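Local coordinates for enoyl-CoA hydratase (Mycolicibacterium smegmatis, PDB 7MCM), which probably hydrates trans-2-enoyl-CoA thioesters to (3S)-3-hydroxyacyl-CoA in fatty acid metabolism, at residues Pro7-Trp19 with Ala38-Ile52. Residues are numbered along the deposited sequence; the frame is centred on the assembly and turned at random.
Sequences PLRIDRAGRVQTW and AFDAAVDAANADTDI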
loop_
_atom_site.group_PDB
_atom_site.type_symbol
_atom_site.label_atom_id
_atom_site.label_comp_id
_atom_site.label_asym_id
_atom_site.label_seq_id
_atom_site.Cartn_x
_atom_site.Cartn_y
_atom_site.Cartn_z
ATOM N N PRO B 7 21.114 1.810 32.541
ATOM C CA PRO B 7 20.276 2.854 31.922
ATOM C C PRO B 7 18.796 2.536 31.871
ATOM O O PRO B 7 18.001 3.452 31.623
ATOM C CB PRO B 7 20.860 2.974 30.511
ATOM C CG PRO B 7 21.515 1.647 30.264
ATOM C CD PRO B 7 22.049 1.208 31.582
ATOM N N LEU B 8 18.392 1.285 32.079
ATOM C CA LEU B 8 16.978 0.908 32.027
ATOM C C LEU B 8 16.733 -0.089 33.158
ATOM O O LEU B 8 17.086 -1.265 33.035
ATOM C CB LEU B 8 16.633 0.317 30.663
ATOM C CG LEU B 8 15.169 0.073 30.336
ATOM C CD1 LEU B 8 14.404 1.387 30.330
ATOM C CD2 LEU B 8 15.022 -0.659 28.997
ATOM N N ARG B 9 16.143 0.383 34.262
ATOM C CA ARG B 9 15.838 -0.491 35.394
ATOM C C ARG B 9 14.579 -1.298 35.094
ATOM O O ARG B 9 13.564 -0.741 34.664
ATOM C CB ARG B 9 15.629 0.317 36.676
ATOM C CG ARG B 9 16.782 1.227 37.057
ATOM C CD ARG B 9 16.737 1.606 38.535
ATOM N NE ARG B 9 15.997 2.843 38.764
ATOM C CZ ARG B 9 14.742 2.893 39.195
ATOM N NH1 ARG B 9 14.055 1.789 39.451
ATOM N NH2 ARG B 9 14.163 4.080 39.370
ATOM N N ILE B 10 14.629 -2.602 35.341
ATOM C CA ILE B 10 13.512 -3.483 35.029
ATOM C C ILE B 10 12.984 -4.085 36.322
ATOM O O ILE B 10 13.719 -4.774 37.038
ATOM C CB ILE B 10 13.899 -4.559 34.008
ATOM C CG1 ILE B 10 14.272 -3.872 32.685
ATOM C CG2 ILE B 10 12.730 -5.493 33.766
ATOM C CD1 ILE B 10 14.791 -4.797 31.631
ATOM N N ASP B 11 11.727 -3.769 36.643
ATOM C CA ASP B 11 11.015 -4.268 37.814
ATOM C C ASP B 11 9.867 -5.145 37.345
ATOM O O ASP B 11 9.235 -4.842 36.333
ATOM C CB ASP B 11 10.428 -3.120 38.644
ATOM C CG ASP B 11 11.485 -2.186 39.193
ATOM O OD1 ASP B 11 12.571 -2.669 39.572
ATOM O OD2 ASP B 11 11.228 -0.964 39.235
ATOM N N ARG B 12 9.600 -6.236 38.049
ATOM C CA ARG B 12 8.438 -7.057 37.726
ATOM C C ARG B 12 7.473 -7.127 38.898
ATOM O O ARG B 12 7.887 -7.329 40.042
ATOM C CB ARG B 12 8.818 -8.472 37.320
ATOM C CG ARG B 12 7.606 -9.267 36.816
ATOM C CD ARG B 12 8.032 -10.631 36.377
ATOM N NE ARG B 12 9.143 -10.483 35.448
ATOM C CZ ARG B 12 9.880 -11.483 34.987
ATOM N NH1 ARG B 12 9.648 -12.736 35.349
ATOM N NH2 ARG B 12 10.876 -11.217 34.147
ATOM N N ALA B 13 6.176 -7.010 38.592
ATOM C CA ALA B 13 5.093 -7.187 39.569
ATOM C C ALA B 13 4.035 -8.059 38.896
ATOM O O ALA B 13 3.152 -7.554 38.196
ATOM C CB ALA B 13 4.520 -5.842 40.013
ATOM N N GLY B 14 4.142 -9.371 39.078
ATOM C CA GLY B 14 3.205 -10.296 38.462
ATOM C C GLY B 14 3.426 -10.388 36.966
ATOM O O GLY B 14 4.519 -10.755 36.525
ATOM N N ARG B 15 2.421 -10.023 36.172
ATOM C CA ARG B 15 2.546 -10.013 34.720
ATOM C C ARG B 15 2.897 -8.636 34.167
ATOM O O ARG B 15 2.880 -8.439 32.945
ATOM C CB ARG B 15 1.263 -10.528 34.075
ATOM C CG ARG B 15 0.728 -11.759 34.768
ATOM C CD ARG B 15 -0.382 -12.414 33.982
ATOM N NE ARG B 15 0.184 -13.432 33.106
ATOM C CZ ARG B 15 0.019 -14.737 33.267
ATOM N NH1 ARG B 15 -0.719 -15.225 34.254
ATOM N NH2 ARG B 15 0.637 -15.577 32.439
ATOM N N VAL B 16 3.228 -7.683 35.030
ATOM C CA VAL B 16 3.532 -6.320 34.612
ATOM C C VAL B 16 4.993 -6.038 34.917
ATOM O O VAL B 16 5.428 -6.164 36.066
ATOM C CB VAL B 16 2.620 -5.306 35.320
ATOM C CG1 VAL B 16 2.936 -3.879 34.853
ATOM C CG2 VAL B 16 1.160 -5.650 35.068
ATOM N N GLN B 17 5.740 -5.618 33.899
ATOM C CA GLN B 17 7.104 -5.142 34.078
ATOM C C GLN B 17 7.114 -3.628 33.972
ATOM O O GLN B 17 6.410 -3.051 33.139
ATOM C CB GLN B 17 8.064 -5.710 33.030
ATOM C CG GLN B 17 8.632 -7.055 33.331
ATOM C CD GLN B 17 9.699 -7.457 32.333
ATOM O OE1 GLN B 17 9.904 -6.783 31.323
ATOM N NE2 GLN B 17 10.366 -8.573 32.597
ATOM N N THR B 18 7.913 -2.985 34.811
ATOM C CA THR B 18 8.158 -1.559 34.673
ATOM C C THR B 18 9.590 -1.354 34.208
ATOM O O THR B 18 10.526 -1.922 34.786
ATOM C CB THR B 18 7.896 -0.822 35.982
ATOM O OG1 THR B 18 6.557 -1.087 36.399
ATOM C CG2 THR B 18 8.049 0.682 35.781
ATOM N N TRP B 19 9.747 -0.577 33.142
ATOM C CA TRP B 19 11.046 -0.170 32.623
ATOM C C TRP B 19 11.219 1.304 32.955
ATOM O O TRP B 19 10.415 2.134 32.518
ATOM C CB TRP B 19 11.131 -0.375 31.112
ATOM C CG TRP B 19 10.893 -1.779 30.638
ATOM C CD1 TRP B 19 10.710 -2.896 31.403
ATOM C CD2 TRP B 19 10.814 -2.208 29.275
ATOM N NE1 TRP B 19 10.535 -3.996 30.597
ATOM C CE2 TRP B 19 10.592 -3.597 29.285
ATOM C CE3 TRP B 19 10.916 -1.546 28.042
ATOM C CZ2 TRP B 19 10.476 -4.343 28.111
ATOM C CZ3 TRP B 19 10.797 -2.284 26.881
ATOM C CH2 TRP B 19 10.568 -3.665 26.921
ATOM N N ALA B 38 20.266 -1.778 25.979
ATOM C CA ALA B 38 19.406 -2.267 27.056
ATOM C C ALA B 38 17.945 -2.341 26.616
ATOM O O ALA B 38 17.210 -3.248 27.020
ATOM C CB ALA B 38 19.536 -1.357 28.275
ATOM N N PHE B 39 17.509 -1.381 25.805
ATOM C CA PHE B 39 16.138 -1.388 25.315
ATOM C C PHE B 39 15.913 -2.573 24.384
ATOM O O PHE B 39 14.908 -3.282 24.507
ATOM C CB PHE B 39 15.834 -0.054 24.630
ATOM C CG PHE B 39 14.364 0.198 24.399
ATOM C CD1 PHE B 39 13.562 0.685 25.419
ATOM C CD2 PHE B 39 13.798 -0.039 23.164
ATOM C CE1 PHE B 39 12.211 0.923 25.218
ATOM C CE2 PHE B 39 12.437 0.188 22.946
ATOM C CZ PHE B 39 11.646 0.671 23.977
ATOM N N ASP B 40 16.857 -2.823 23.469
ATOM C CA ASP B 40 16.822 -4.046 22.672
ATOM C C ASP B 40 16.682 -5.278 23.559
ATOM O O ASP B 40 15.801 -6.114 23.343
ATOM C CB ASP B 40 18.085 -4.166 21.818
ATOM C CG ASP B 40 17.919 -3.577 20.433
ATOM O OD1 ASP B 40 16.779 -3.519 19.921
ATOM O OD2 ASP B 40 18.942 -3.167 19.849
ATOM N N ALA B 41 17.551 -5.402 24.568
ATOM C CA ALA B 41 17.540 -6.591 25.421
ATOM C C ALA B 41 16.221 -6.724 26.180
ATOM O O ALA B 41 15.679 -7.827 26.304
ATOM C CB ALA B 41 18.717 -6.553 26.394
ATOM N N ALA B 42 15.685 -5.607 26.688
ATOM C CA ALA B 42 14.442 -5.652 27.454
ATOM C C ALA B 42 13.279 -6.122 26.593
ATOM O O ALA B 42 12.452 -6.926 27.039
ATOM C CB ALA B 42 14.143 -4.280 28.057
ATOM N N VAL B 43 13.190 -5.624 25.359
ATOM C CA VAL B 43 12.140 -6.078 24.450
ATOM C C VAL B 43 12.279 -7.570 24.182
ATOM O O VAL B 43 11.303 -8.325 24.257
ATOM C CB VAL B 43 12.160 -5.262 23.143
ATOM C CG1 VAL B 43 11.272 -5.932 22.076
ATOM C CG2 VAL B 43 11.653 -3.858 23.408
ATOM N N ASP B 44 13.493 -8.020 23.859
ATOM C CA ASP B 44 13.680 -9.434 23.564
ATOM C C ASP B 44 13.372 -10.308 24.779
ATOM O O ASP B 44 12.842 -11.416 24.634
ATOM C CB ASP B 44 15.098 -9.686 23.049
ATOM C CG ASP B 44 15.304 -9.137 21.651
ATOM O OD1 ASP B 44 14.290 -8.776 21.013
ATOM O OD2 ASP B 44 16.459 -9.074 21.187
ATOM N N ALA B 45 13.716 -9.837 25.981
ATOM C CA ALA B 45 13.451 -10.629 27.179
ATOM C C ALA B 45 11.963 -10.661 27.500
ATOM O O ALA B 45 11.442 -11.683 27.959
ATOM C CB ALA B 45 14.241 -10.081 28.366
ATOM N N ALA B 46 11.267 -9.549 27.280
ATOM C CA ALA B 46 9.832 -9.522 27.534
ATOM C C ALA B 46 9.083 -10.400 26.536
ATOM O O ALA B 46 8.152 -11.117 26.914
ATOM C CB ALA B 46 9.324 -8.078 27.503
ATOM N N ASN B 47 9.492 -10.381 25.263
ATOM C CA ASN B 47 8.898 -11.293 24.286
ATOM C C ASN B 47 9.090 -12.747 24.690
ATOM O O ASN B 47 8.194 -13.578 24.498
ATOM C CB ASN B 47 9.511 -11.078 22.905
ATOM C CG ASN B 47 9.018 -9.819 22.244
ATOM O OD1 ASN B 47 8.009 -9.242 22.658
ATOM N ND2 ASN B 47 9.733 -9.374 21.214
ATOM N N ALA B 48 10.267 -13.080 25.226
ATOM C CA ALA B 48 10.589 -14.468 25.518
ATOM C C ALA B 48 9.884 -14.972 26.769
ATOM O O ALA B 48 9.662 -16.177 26.899
ATOM C CB ALA B 48 12.107 -14.634 25.659
ATOM N N ASP B 49 9.536 -14.083 27.696
ATOM C CA ASP B 49 8.904 -14.484 28.952
ATOM C C ASP B 49 7.394 -14.401 28.776
ATOM O O ASP B 49 6.783 -13.353 28.976
ATOM C CB ASP B 49 9.389 -13.612 30.106
ATOM C CG ASP B 49 8.938 -14.135 31.474
ATOM O OD1 ASP B 49 8.072 -15.036 31.532
ATOM O OD2 ASP B 49 9.445 -13.630 32.496
ATOM N N THR B 50 6.777 -15.534 28.429
ATOM C CA THR B 50 5.340 -15.547 28.172
ATOM C C THR B 50 4.503 -15.228 29.408
ATOM O O THR B 50 3.301 -14.985 29.272
ATOM C CB THR B 50 4.934 -16.890 27.580
ATOM O OG1 THR B 50 5.235 -17.942 28.508
ATOM C CG2 THR B 50 5.662 -17.126 26.260
ATOM N N ASP B 51 5.103 -15.181 30.594
ATOM C CA ASP B 51 4.358 -14.730 31.764
ATOM C C ASP B 51 4.090 -13.224 31.719
ATOM O O ASP B 51 3.120 -12.757 32.329
ATOM C CB ASP B 51 5.117 -15.100 33.041
ATOM C CG ASP B 51 5.233 -16.615 33.258
ATOM O OD1 ASP B 51 4.341 -17.382 32.824
ATOM O OD2 ASP B 51 6.242 -17.037 33.865
ATOM N N ILE B 52 4.917 -12.456 31.008
ATOM C CA ILE B 52 4.772 -11.002 30.940
ATOM C C ILE B 52 3.678 -10.623 29.944
ATOM O O ILE B 52 3.643 -11.125 28.813
ATOM C CB ILE B 52 6.107 -10.337 30.554
ATOM C CG1 ILE B 52 7.227 -10.771 31.502
ATOM C CG2 ILE B 52 5.964 -8.809 30.525
ATOM C CD1 ILE B 52 7.011 -10.352 32.922
HETATM O O HOH W 1 12.214 -7.344 29.817
#
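Trp-19 has CG beside its backbone N and anti to the carbonyl carbon (chi1 -58°), which carries the indole from the sheet onto helix 38-48. Ala-42 CB lies over one face of its six-membered ring, 3.7 Å from the centroid, in a CH-pi contact. The CE3-CZ3 edge of the indole points at the face of Phe-39, an offset edge-to-face pair with planes at 87°. Val-43 CG2 packs on Trp-19 CH2, and Ala-46 CB sits at the ring edge.

Trp-19 NE1 donates to Gln-17 OE1 of its own strand at 2.9 Å, nearly straight at 171° and in the ring plane. A water donates to Gln-17 OE1 and Ala-42 O, linking strand to helix. On the neighbouring strand 8-13, Leu-8 CD2 reaches Ala-42 CB at 3.8 Å and touches Phe-39. Ile-10 CD1 meets the same methyl.

At the hairpin end, a bend at chi3 lays the Arg-12 guanidinium against Asp-49 and Ile-52. Arg-12 NH1 and Asp-49 OD2, 3.0 Å apart, form a salt bridge over the guanidinium face, not along its edge. Ile-52 CD1 covers the same face, nearest Arg-12 NE, and packs on Gln-17 CG. Asp-49 OD1 accepts from Asp-51 N, an Asx turn just past the helix. Arg-15 NE makes a weak bond to Asp-51 O.

In this crotonase fold, strand 8-13 is outermost in the six-stranded sheet of the chain. Hairpin strands 8-13 and 16-21 rest on helix 33-48, the crossover of the beta-alpha-beta unit leading to strand 54-59. Trp-19 touches Val-55 and Leu-57 of that strand, while Phe-39 packs against helix 97-104.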